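Local coordinates for hyperosmolarity resistance protein Emb (Staphylococcus epidermidis, PDB 6GV5), which probably helps the bacterium adhere to host surfaces, as part of a giant extracellular matrix binding protein that binds surface-immobilized fibronectin, at residues 14-19 / 29-34; 55-60 / 109-114. All coordinates share one frame; numbering follows the deposited sequence.

How the contacts relate
Two helical packing sites follow one another along this elongated, all-helical chain. Contact 1 pairs the end of helix 2-18 with helix 24-35 in an antiparallel hairpin and belongs to the GA module; contact 2 pairs helix 40-65 with helix 108-123, roughly parallel (23°), and belongs to the FIVAR domain. Both segments of contact 1 precede those of contact 2; the centres lie about 18 Å apart and the nearest atoms about 6 Å, so the two do not meet. Helix 40-65 joins them: its middle turns pack against side chains of contact 1, and its later turns supply residues 55-60. One helix runs from one bundle into the next, consistent with a rod-like architecture of successive modules.

Contact 1 of 2, residues 14-19 / 29-34; sequences QQITNF and ALENII
Ile16 and Ile34 meet tip to tip, the CD1 methyl of Ile16 lying 4.0 Å from CG1 of Ile34, and the same methyl comes within 4.3 Å of Leu30 CB. Ile16 can serve both because its CG1 branch is anti to the carbonyl carbon (chi1 -73°) and its chi2 of 161° stretches CD1 out toward the neighbouring helix. Its other branch, CG2, lies 4.3 Å from Glu31 OE2, which comes over the more exposed side of this apolar patch. The extended Glu31 chain crosses Thr17 at about a right angle and leaves OE2 3.4 Å from Thr17 OG1. This is a polar approach without a hydrogen bond; the Thr17 hydroxyl is instead bonded to the carbonyl of Lys13, one turn earlier in its own helix. Further out, Lys9, Ala12 and Lys13 also pack on Ile34, while Leu22 of the connecting loop touches Leu30. Lys27 of helix 24-35 bonds the carbonyls of Thr17 and Phe19 through its NZ, tying that helix to the C-terminal end of helix 2-18. The short segment axes run at 170°, 10.2 Å apart at closest approach, so contact is made largely by side chains reaching across. With helix 40-65 lying against Gln15, Phe19 and Ile33, this antiparallel hairpin forms part of the three-helix bundle characteristic of GA modules.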
loop_
_atom_site.group_PDB
_atom_site.type_symbol
_atom_site.label_atom_id
_atom_site.label_comp_id
_atom_site.label_asym_id
_atom_site.label_seq_id
_atom_site.Cartn_x
_atom_site.Cartn_y
_atom_site.Cartn_z
ATOM N N GLN A 14 -7.270 -16.865 0.922
ATOM C CA GLN A 14 -7.728 -16.679 2.293
ATOM C C GLN A 14 -6.779 -15.780 3.076
ATOM O O GLN A 14 -7.223 -14.898 3.819
ATOM C CB GLN A 14 -7.880 -18.038 2.975
ATOM C CG GLN A 14 -9.045 -18.854 2.436
ATOM C CD GLN A 14 -9.080 -20.266 2.990
ATOM O OE1 GLN A 14 -8.101 -20.745 3.565
ATOM N NE2 GLN A 14 -10.211 -20.941 2.820
ATOM N N GLN A 15 -5.466 -15.987 2.926
ATOM C CA GLN A 15 -4.509 -15.113 3.591
ATOM C C GLN A 15 -4.676 -13.673 3.128
ATOM O O GLN A 15 -4.654 -12.740 3.942
ATOM C CB GLN A 15 -3.079 -15.583 3.324
ATOM C CG GLN A 15 -2.744 -16.942 3.912
ATOM C CD GLN A 15 -1.254 -17.231 3.904
ATOM O OE1 GLN A 15 -0.448 -16.391 4.306
ATOM N NE2 GLN A 15 -0.882 -18.420 3.446
ATOM N N ILE A 16 -4.844 -13.473 1.820
ATOM C CA ILE A 16 -4.969 -12.124 1.272
ATOM C C ILE A 16 -6.221 -11.452 1.808
ATOM O O ILE A 16 -6.229 -10.244 2.083
ATOM C CB ILE A 16 -4.970 -12.179 -0.267
ATOM C CG1 ILE A 16 -3.565 -12.503 -0.780
ATOM C CG2 ILE A 16 -5.462 -10.854 -0.863
ATOM C CD1 ILE A 16 -3.521 -13.034 -2.203
ATOM N N THR A 17 -7.299 -12.222 1.966
ATOM C CA THR A 17 -8.535 -11.659 2.496
ATOM C C THR A 17 -8.345 -11.114 3.905
ATOM O O THR A 17 -9.024 -10.157 4.292
ATOM C CB THR A 17 -9.638 -12.718 2.479
ATOM O OG1 THR A 17 -9.830 -13.187 1.138
ATOM C CG2 THR A 17 -10.940 -12.145 3.009
ATOM N N ASN A 18 -7.423 -11.702 4.678
ATOM C CA ASN A 18 -7.195 -11.245 6.046
ATOM C C ASN A 18 -6.418 -9.934 6.090
ATOM O O ASN A 18 -6.515 -9.193 7.075
ATOM C CB ASN A 18 -6.427 -12.301 6.843
ATOM C CG ASN A 18 -7.306 -13.436 7.309
ATOM O OD1 ASN A 18 -8.483 -13.243 7.606
ATOM N ND2 ASN A 18 -6.733 -14.634 7.387
ATOM N N PHE A 19 -5.629 -9.641 5.058
ATOM C CA PHE A 19 -4.790 -8.452 5.068
ATOM C C PHE A 19 -5.631 -7.198 5.294
ATOM O O PHE A 19 -6.768 -7.090 4.819
ATOM C CB PHE A 19 -4.019 -8.336 3.753
ATOM C CG PHE A 19 -3.007 -9.433 3.525
ATOM C CD1 PHE A 19 -2.623 -10.283 4.550
ATOM C CD2 PHE A 19 -2.432 -9.603 2.279
ATOM C CE1 PHE A 19 -1.689 -11.281 4.331
ATOM C CE2 PHE A 19 -1.502 -10.598 2.055
ATOM C CZ PHE A 19 -1.130 -11.438 3.081
ATOM N N ALA A 29 -7.649 -7.851 -7.346
ATOM C CA ALA A 29 -6.679 -7.997 -8.417
ATOM C C ALA A 29 -5.685 -9.108 -8.102
ATOM O O ALA A 29 -5.286 -9.865 -8.992
ATOM C CB ALA A 29 -5.954 -6.670 -8.650
ATOM N N LEU A 30 -5.281 -9.222 -6.833
ATOM C CA LEU A 30 -4.311 -10.241 -6.442
ATOM C C LEU A 30 -4.937 -11.628 -6.387
ATOM O O LEU A 30 -4.296 -12.611 -6.779
ATOM C CB LEU A 30 -3.694 -9.877 -5.091
ATOM C CG LEU A 30 -2.660 -8.752 -5.153
ATOM C CD1 LEU A 30 -2.412 -8.181 -3.768
ATOM C CD2 LEU A 30 -1.361 -9.248 -5.748
ATOM N N GLU A 31 -6.177 -11.732 -5.903
ATOM C CA GLU A 31 -6.871 -13.016 -5.940
ATOM C C GLU A 31 -7.000 -13.519 -7.372
ATOM O O GLU A 31 -6.835 -14.715 -7.639
ATOM C CB GLU A 31 -8.242 -12.886 -5.279
ATOM C CG GLU A 31 -8.172 -12.635 -3.777
ATOM C CD GLU A 31 -9.485 -12.146 -3.182
ATOM O OE1 GLU A 31 -10.482 -12.040 -3.925
ATOM O OE2 GLU A 31 -9.513 -11.863 -1.963
ATOM N N ASN A 32 -7.280 -12.614 -8.314
ATOM C CA ASN A 32 -7.354 -13.005 -9.717
ATOM C C ASN A 32 -6.001 -13.484 -10.226
ATOM O O ASN A 32 -5.921 -14.465 -10.974
ATOM C CB ASN A 32 -7.852 -11.830 -10.555
ATOM C CG ASN A 32 -8.049 -12.195 -12.001
ATOM O OD1 ASN A 32 -8.574 -13.265 -12.317
ATOM N ND2 ASN A 32 -7.618 -11.318 -12.898
ATOM N N ILE A 33 -4.925 -12.798 -9.838
ATOM C CA ILE A 33 -3.586 -13.235 -10.210
ATOM C C ILE A 33 -3.312 -14.624 -9.651
ATOM O O ILE A 33 -2.778 -15.493 -10.350
ATOM C CB ILE A 33 -2.544 -12.207 -9.729
ATOM C CG1 ILE A 33 -2.720 -10.886 -10.488
ATOM C CG2 ILE A 33 -1.134 -12.748 -9.908
ATOM C CD1 ILE A 33 -1.991 -9.712 -9.866
ATOM N N ILE A 34 -3.674 -14.855 -8.386
ATOM C CA ILE A 34 -3.488 -16.174 -7.781
ATOM C C ILE A 34 -4.198 -17.235 -8.614
ATOM O O ILE A 34 -3.629 -18.284 -8.941
ATOM C CB ILE A 34 -3.998 -16.177 -6.330
ATOM C CG1 ILE A 34 -3.112 -15.320 -5.415
ATOM C CG2 ILE A 34 -4.085 -17.602 -5.791
ATOM C CD1 ILE A 34 -1.717 -15.858 -5.201
#

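Contact 2 of 2, residues 55-60 / 109-114; sequences GKMEEL and TDINRT
Ile111 lays its CG2 methyl against the base of Lys56, 3.8 Å from both the carbonyl O and the CB of that residue. Its other branch carries CD1 to within 3.7 Å of Met57 SD, the side chains crossing at about a right angle; bends at chi2 and chi3 fold the Met57 chain so that its sulfur, not its tip, meets Ile111. One turn on, Leu60 CD1 passes Thr114 CG2 at 3.9 Å. The Thr114 hydroxyl donates to Asp110 O, whose carbonyl also receives Thr114 N from the opposite face of its plane, leaving CG2 to meet Leu60. Ile97 of helix 81-99 packs on Leu60, Ile111 and Thr114, so helices 40-65, 81-99 and 108-123 meet as in a three-helix bundle, consistent with the FIVAR domain. On the more exposed flank, Lys56 NZ gives a 2.9 Å hydrogen bond to Asn112 OD1, arriving 46° out of the amide plane. Asn112 reaches it with CG anti to the backbone N (chi1 -164°), and Glu59 OE2 adds a long salt bridge to the same ammonium. Cohesion therefore comes chiefly from a buried apolar seam, beside which the charged-to-neutral hydrogen bond, off the lone pair, probably adds an electrostatic link.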
loop_
_atom_site.group_PDB
_atom_site.type_symbol
_atom_site.label_atom_id
_atom_site.label_comp_id
_atom_site.label_asym_id
_atom_site.label_seq_id
_atom_site.Cartn_x
_atom_site.Cartn_y
_atom_site.Cartn_z
ATOM N N GLY A 55 2.364 -4.893 3.379
ATOM C CA GLY A 55 3.136 -4.118 4.335
ATOM C C GLY A 55 3.352 -2.689 3.883
ATOM O O GLY A 55 3.312 -1.753 4.694
ATOM N N LYS A 56 3.572 -2.496 2.581
ATOM C CA LYS A 56 3.794 -1.150 2.073
ATOM C C LYS A 56 2.506 -0.344 2.138
ATOM O O LYS A 56 2.529 0.859 2.436
ATOM C CB LYS A 56 4.314 -1.202 0.644
ATOM C CG LYS A 56 5.745 -1.723 0.540
ATOM C CD LYS A 56 6.714 -0.756 1.202
ATOM C CE LYS A 56 8.152 -1.250 1.123
ATOM N NZ LYS A 56 9.073 -0.353 1.879
ATOM N N MET A 57 1.370 -0.993 1.871
ATOM C CA MET A 57 0.095 -0.302 1.966
ATOM C C MET A 57 -0.228 0.062 3.412
ATOM O O MET A 57 -0.818 1.113 3.676
ATOM C CB MET A 57 -1.022 -1.149 1.364
ATOM C CG MET A 57 -1.007 -1.158 -0.148
ATOM S SD MET A 57 -1.173 0.485 -0.870
ATOM C CE MET A 57 -2.804 0.908 -0.276
ATOM N N GLU A 58 0.135 -0.805 4.369
ATOM C CA GLU A 58 0.033 -0.435 5.776
ATOM C C GLU A 58 0.851 0.820 6.058
ATOM O O GLU A 58 0.380 1.741 6.735
ATOM C CB GLU A 58 0.502 -1.588 6.668
ATOM C CG GLU A 58 -0.449 -2.763 6.722
ATOM C CD GLU A 58 0.052 -3.875 7.625
ATOM O OE1 GLU A 58 1.260 -3.880 7.947
ATOM O OE2 GLU A 58 -0.762 -4.739 8.015
ATOM N N GLU A 59 2.099 0.854 5.567
ATOM C CA GLU A 59 2.945 2.025 5.761
ATOM C C GLU A 59 2.325 3.262 5.128
ATOM O O GLU A 59 2.358 4.355 5.717
ATOM C CB GLU A 59 4.320 1.789 5.146
ATOM C CG GLU A 59 5.179 0.733 5.801
ATOM C CD GLU A 59 6.555 0.675 5.163
ATOM O OE1 GLU A 59 7.089 1.755 4.829
ATOM O OE2 GLU A 59 7.089 -0.439 4.979
ATOM N N LEU A 60 1.788 3.119 3.922
ATOM C CA LEU A 60 1.174 4.257 3.251
ATOM C C LEU A 60 -0.054 4.743 4.007
ATOM O O LEU A 60 -0.243 5.955 4.181
ATOM C CB LEU A 60 0.810 3.883 1.820
ATOM C CG LEU A 60 0.130 5.007 1.025
ATOM C CD1 LEU A 60 1.041 6.193 0.782
ATOM C CD2 LEU A 60 -0.383 4.435 -0.292
ATOM N N THR A 109 6.861 -0.678 -5.787
ATOM C CA THR A 109 7.780 0.435 -6.008
ATOM C C THR A 109 7.026 1.752 -6.135
ATOM O O THR A 109 7.483 2.780 -5.623
ATOM C CB THR A 109 8.634 0.184 -7.251
ATOM O OG1 THR A 109 7.797 -0.179 -8.355
ATOM C CG2 THR A 109 9.628 -0.928 -6.971
ATOM N N ASP A 110 5.882 1.745 -6.826
ATOM C CA ASP A 110 5.054 2.943 -6.905
ATOM C C ASP A 110 4.576 3.364 -5.520
ATOM O O ASP A 110 4.573 4.557 -5.185
ATOM C CB ASP A 110 3.849 2.702 -7.818
ATOM C CG ASP A 110 4.237 2.529 -9.277
ATOM O OD1 ASP A 110 5.238 3.138 -9.711
ATOM O OD2 ASP A 110 3.527 1.784 -9.992
ATOM N N ILE A 111 4.144 2.394 -4.710
ATOM C CA ILE A 111 3.721 2.690 -3.344
ATOM C C ILE A 111 4.892 3.239 -2.539
ATOM O O ILE A 111 4.770 4.238 -1.820
ATOM C CB ILE A 111 3.135 1.432 -2.680
ATOM C CG1 ILE A 111 1.932 0.921 -3.470
ATOM C CG2 ILE A 111 2.770 1.712 -1.226
ATOM C CD1 ILE A 111 0.823 1.906 -3.603
ATOM N N ASN A 112 6.050 2.589 -2.644
ATOM C CA ASN A 112 7.192 3.031 -1.857
ATOM C C ASN A 112 7.583 4.452 -2.236
ATOM O O ASN A 112 7.930 5.258 -1.365
ATOM C CB ASN A 112 8.371 2.075 -2.041
ATOM C CG ASN A 112 9.431 2.260 -0.977
ATOM O OD1 ASN A 112 9.173 2.060 0.212
ATOM N ND2 ASN A 112 10.629 2.653 -1.396
ATOM N N ARG A 113 7.510 4.787 -3.528
ATOM C CA ARG A 113 7.829 6.144 -3.949
ATOM C C ARG A 113 6.885 7.145 -3.300
ATOM O O ARG A 113 7.315 8.198 -2.813
ATOM C CB ARG A 113 7.759 6.258 -5.469
ATOM C CG ARG A 113 8.189 7.619 -5.989
ATOM C CD ARG A 113 8.300 7.638 -7.505
ATOM N NE ARG A 113 9.316 6.713 -8.000
ATOM C CZ ARG A 113 10.624 6.957 -7.991
ATOM N NH1 ARG A 113 11.089 8.101 -7.501
ATOM N NH2 ARG A 113 11.469 6.055 -8.472
ATOM N N THR A 114 5.590 6.827 -3.279
ATOM C CA THR A 114 4.628 7.731 -2.656
ATOM C C THR A 114 4.890 7.874 -1.162
ATOM O O THR A 114 4.816 8.984 -0.616
ATOM C CB THR A 114 3.207 7.239 -2.903
ATOM O OG1 THR A 114 2.995 7.068 -4.310
ATOM C CG2 THR A 114 2.205 8.247 -2.365
#